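Local structure of lasso peptide isopeptidase AtxE2 (Asticcacaulis excentricus, 5TXE) at residues Ile631-Glu636 and Pro643-Ala648. The protein hydrolyses the isopeptide bond of the lasso peptides astexin-2 and astexin-3, opening these threaded substrates into linear peptides. The protein carries 1 engineered substitution. Sequence-based numbering, arbitrary orientation.
Sequences IIYPNE and PAHRLA
H645, in the first turn of helix 643-662, reaches over to Y633 at the end of the last strand of the alpha/beta-hydrolase sheet and E636 in the loop just after it. The intervening loop carries H638, assigned to the charge relay, so strand, the loop with H638 and helix 643-662 are tied together beside the active site. The polar link is a very short hydrogen bond from H645 ND1 to E636 OE2, 2.5 Å long and fairly straight at 159°. Glutamate suits this place because its chain, bent at chi2 (-67°), brings the carboxylate to the imidazole edge, its plane turned 56° from the ring. The backbone N-H groups of W641 and Q642 bind OE1 and OE2, fixing the carboxylate's rotation; they would also be expected to stabilise its negative charge. Aromatic packing adds the second link: Y633 turns its edge to one face of H645 in a T-shaped pair, centroids 5.1 Å apart, and its CB makes a CH-pi contact over the same ring. With an alanine here instead of H645, E636 OE2 would probably lose its ND1 partner and the edge of Y633 its ring face. P634 O meets the imidazole edge at H645 CE1 (3.3 Å), near the ring plane, with P634 CD 4.0 Å from H645 NE2. The small A648 leaves room for the phenol, its CB making an apolar contact with Y633 CE2 at 4.4 Å, while Y633 OH is hydrogen-bonded to Q605 OE1.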
ATOM      1  N   ILE A 631      -9.716  19.934   6.381  1.00 20.08           N
ATOM      2  CA  ILE A 631     -10.071  20.063   5.006  1.00 18.64           C
ATOM      3  C   ILE A 631     -10.827  18.827   4.668  1.00 18.36           C
ATOM      4  O   ILE A 631     -10.438  17.757   5.064  1.00 20.17           O
ATOM      5  CB  ILE A 631      -8.859  20.105   4.082  1.00 19.44           C
ATOM      6  CG1 ILE A 631      -7.861  21.182   4.510  1.00 19.64           C
ATOM      7  CG2 ILE A 631      -9.258  20.363   2.632  1.00 20.46           C
ATOM      8  CD1 ILE A 631      -8.335  22.655   4.421  1.00 18.10           C
ATOM      9  N   ILE A 632     -11.908  18.953   3.898  1.00 17.59           N
ATOM     10  CA  ILE A 632     -12.686  17.790   3.516  1.00 17.32           C
ATOM     11  C   ILE A 632     -12.676  17.608   2.016  1.00 18.72           C
ATOM     12  O   ILE A 632     -12.940  18.561   1.293  1.00 18.09           O
ATOM     13  CB  ILE A 632     -14.131  17.999   4.017  1.00 19.68           C
ATOM     14  CG1 ILE A 632     -14.095  18.019   5.530  1.00 20.85           C
ATOM     15  CG2 ILE A 632     -15.077  16.871   3.531  1.00 20.41           C
ATOM     16  CD1 ILE A 632     -15.275  18.727   6.066  1.00 23.72           C
ATOM     17  N   TYR A 633     -12.467  16.374   1.538  1.00 19.67           N
ATOM     18  CA  TYR A 633     -12.524  16.073   0.101  1.00 19.96           C
ATOM     19  C   TYR A 633     -13.692  15.170  -0.239  1.00 18.35           C
ATOM     20  O   TYR A 633     -13.846  14.087   0.368  1.00 19.80           O
ATOM     21  CB  TYR A 633     -11.189  15.379  -0.305  1.00 21.33           C
ATOM     22  CG  TYR A 633      -9.955  16.261  -0.223  1.00 21.27           C
ATOM     23  CD1 TYR A 633      -9.254  16.447   0.961  1.00 22.76           C
ATOM     24  CD2 TYR A 633      -9.499  16.903  -1.310  1.00 23.09           C
ATOM     25  CE1 TYR A 633      -8.155  17.267   1.032  1.00 22.03           C
ATOM     26  CE2 TYR A 633      -8.402  17.740  -1.249  1.00 23.94           C
ATOM     27  CZ  TYR A 633      -7.728  17.917  -0.080  1.00 22.85           C
ATOM     28  OH  TYR A 633      -6.580  18.734  -0.108  1.00 21.27           O
ATOM     29  N   PRO A 634     -14.484  15.526  -1.257  1.00 17.20           N
ATOM     30  CA  PRO A 634     -15.660  14.731  -1.578  1.00 19.07           C
ATOM     31  C   PRO A 634     -15.390  13.449  -2.334  1.00 20.02           C
ATOM     32  O   PRO A 634     -14.456  13.373  -3.160  1.00 21.18           O
ATOM     33  CB  PRO A 634     -16.493  15.660  -2.453  1.00 19.93           C
ATOM     34  CG  PRO A 634     -15.443  16.516  -3.133  1.00 19.78           C
ATOM     35  CD  PRO A 634     -14.375  16.714  -2.095  1.00 17.69           C
ATOM     36  N   ASN A 635     -16.234  12.448  -2.072  1.00 19.71           N
ATOM     37  CA  ASN A 635     -16.154  11.159  -2.724  1.00 20.49           C
ATOM     38  C   ASN A 635     -14.697  10.567  -2.690  1.00 22.08           C
ATOM     39  O   ASN A 635     -14.157  10.155  -3.721  1.00 21.15           O
ATOM     40  CB  ASN A 635     -16.659  11.274  -4.166  1.00 21.14           C
ATOM     41  CG  ASN A 635     -16.824   9.906  -4.810  1.00 25.00           C
ATOM     42  OD1 ASN A 635     -16.961   8.924  -4.114  1.00 28.27           O
ATOM     43  ND2 ASN A 635     -16.714   9.824  -6.112  1.00 25.56           N
ATOM     44  N   GLU A 636     -14.113  10.510  -1.492  1.00 19.76           N
ATOM     45  CA  GLU A 636     -12.789  10.025  -1.328  1.00 20.76           C
ATOM     46  C   GLU A 636     -12.777   8.899  -0.310  1.00 23.03           C
ATOM     47  O   GLU A 636     -13.764   8.615   0.312  1.00 22.56           O
ATOM     48  CB  GLU A 636     -11.869  11.111  -0.850  1.00 19.63           C
ATOM     49  CG  GLU A 636     -11.325  11.980  -1.953  1.00 18.97           C
ATOM     50  CD  GLU A 636     -10.382  11.219  -2.873  1.00 20.43           C
ATOM     51  OE1 GLU A 636     -10.128  10.032  -2.615  1.00 19.06           O
ATOM     52  OE2 GLU A 636      -9.928  11.823  -3.890  1.00 20.55           O
ATOM     53  N   PRO A 643      -6.875  12.445  -8.828  1.00 23.06           N
ATOM     54  CA  PRO A 643      -5.620  13.159  -9.026  1.00 21.47           C
ATOM     55  C   PRO A 643      -5.640  14.629  -8.628  1.00 21.76           C
ATOM     56  O   PRO A 643      -4.626  15.118  -8.098  1.00 21.71           O
ATOM     57  CB  PRO A 643      -5.384  13.026 -10.517  1.00 23.65           C
ATOM     58  CG  PRO A 643      -6.056  11.718 -10.865  1.00 25.07           C
ATOM     59  CD  PRO A 643      -7.298  11.729 -10.040  1.00 23.24           C
ATOM     60  N   ALA A 644      -6.748  15.342  -8.877  1.00 21.68           N
ATOM     61  CA  ALA A 644      -6.799  16.758  -8.492  1.00 22.52           C
ATOM     62  C   ALA A 644      -6.707  16.881  -6.989  1.00 21.24           C
ATOM     63  O   ALA A 644      -6.072  17.783  -6.452  1.00 19.09           O
ATOM     64  CB  ALA A 644      -8.071  17.416  -8.997  1.00 24.53           C
ATOM     65  N   HIS A 645      -7.336  15.940  -6.314  1.00 20.80           N
ATOM     66  CA  HIS A 645      -7.284  15.971  -4.865  1.00 19.83           C
ATOM     67  C   HIS A 645      -5.870  15.756  -4.353  1.00 20.84           C
ATOM     68  O   HIS A 645      -5.435  16.422  -3.394  1.00 20.27           O
ATOM     69  CB  HIS A 645      -8.169  14.912  -4.268  1.00 18.67           C
ATOM     70  CG  HIS A 645      -9.614  15.163  -4.443  1.00 20.40           C
ATOM     71  ND1 HIS A 645     -10.566  14.207  -4.168  1.00 21.00           N
ATOM     72  CD2 HIS A 645     -10.284  16.269  -4.826  1.00 20.54           C
ATOM     73  CE1 HIS A 645     -11.762  14.715  -4.394  1.00 22.33           C
ATOM     74  NE2 HIS A 645     -11.612  15.946  -4.853  1.00 21.95           N
ATOM     75  N   ARG A 646      -5.197  14.762  -4.911  1.00 20.71           N
ATOM     76  CA  ARG A 646      -3.832  14.450  -4.464  1.00 19.92           C
ATOM     77  C   ARG A 646      -2.943  15.627  -4.671  1.00 18.96           C
ATOM     78  O   ARG A 646      -2.175  15.990  -3.792  1.00 18.90           O
ATOM     79  CB  ARG A 646      -3.297  13.244  -5.203  1.00 22.57           C
ATOM     80  CG  ARG A 646      -1.794  12.935  -4.977  1.00 22.51           C
ATOM     81  CD  ARG A 646      -1.439  11.478  -5.322  1.00 23.21           C
ATOM     82  NE  ARG A 646      -1.870  10.591  -4.236  1.00 23.05           N
ATOM     83  CZ  ARG A 646      -2.933   9.795  -4.256  1.00 25.60           C
ATOM     84  NH1 ARG A 646      -3.694   9.626  -5.362  1.00 25.23           N
ATOM     85  NH2 ARG A 646      -3.240   9.144  -3.147  1.00 24.99           N
ATOM     86  N   LEU A 647      -3.051  16.283  -5.827  1.00 20.07           N
ATOM     87  CA  LEU A 647      -2.222  17.434  -6.076  1.00 19.92           C
ATOM     88  C   LEU A 647      -2.473  18.550  -5.087  1.00 21.29           C
ATOM     89  O   LEU A 647      -1.561  19.227  -4.651  1.00 23.64           O
ATOM     90  CB  LEU A 647      -2.426  17.926  -7.521  1.00 21.40           C
ATOM     91  CG  LEU A 647      -1.629  19.186  -7.884  1.00 21.54           C
ATOM     92  CD1 LEU A 647      -0.155  18.946  -7.707  1.00 22.84           C
ATOM     93  CD2 LEU A 647      -1.882  19.625  -9.336  1.00 21.48           C
ATOM     94  N   ALA A 648      -3.745  18.750  -4.736  1.00 23.23           N
ATOM     95  CA  ALA A 648      -4.134  19.793  -3.811  1.00 22.65           C
ATOM     96  C   ALA A 648      -3.648  19.452  -2.404  1.00 23.06           C
ATOM     97  O   ALA A 648      -3.204  20.303  -1.700  1.00 20.78           O
ATOM     98  CB  ALA A 648      -5.630  19.915  -3.830  1.00 23.76           C
TER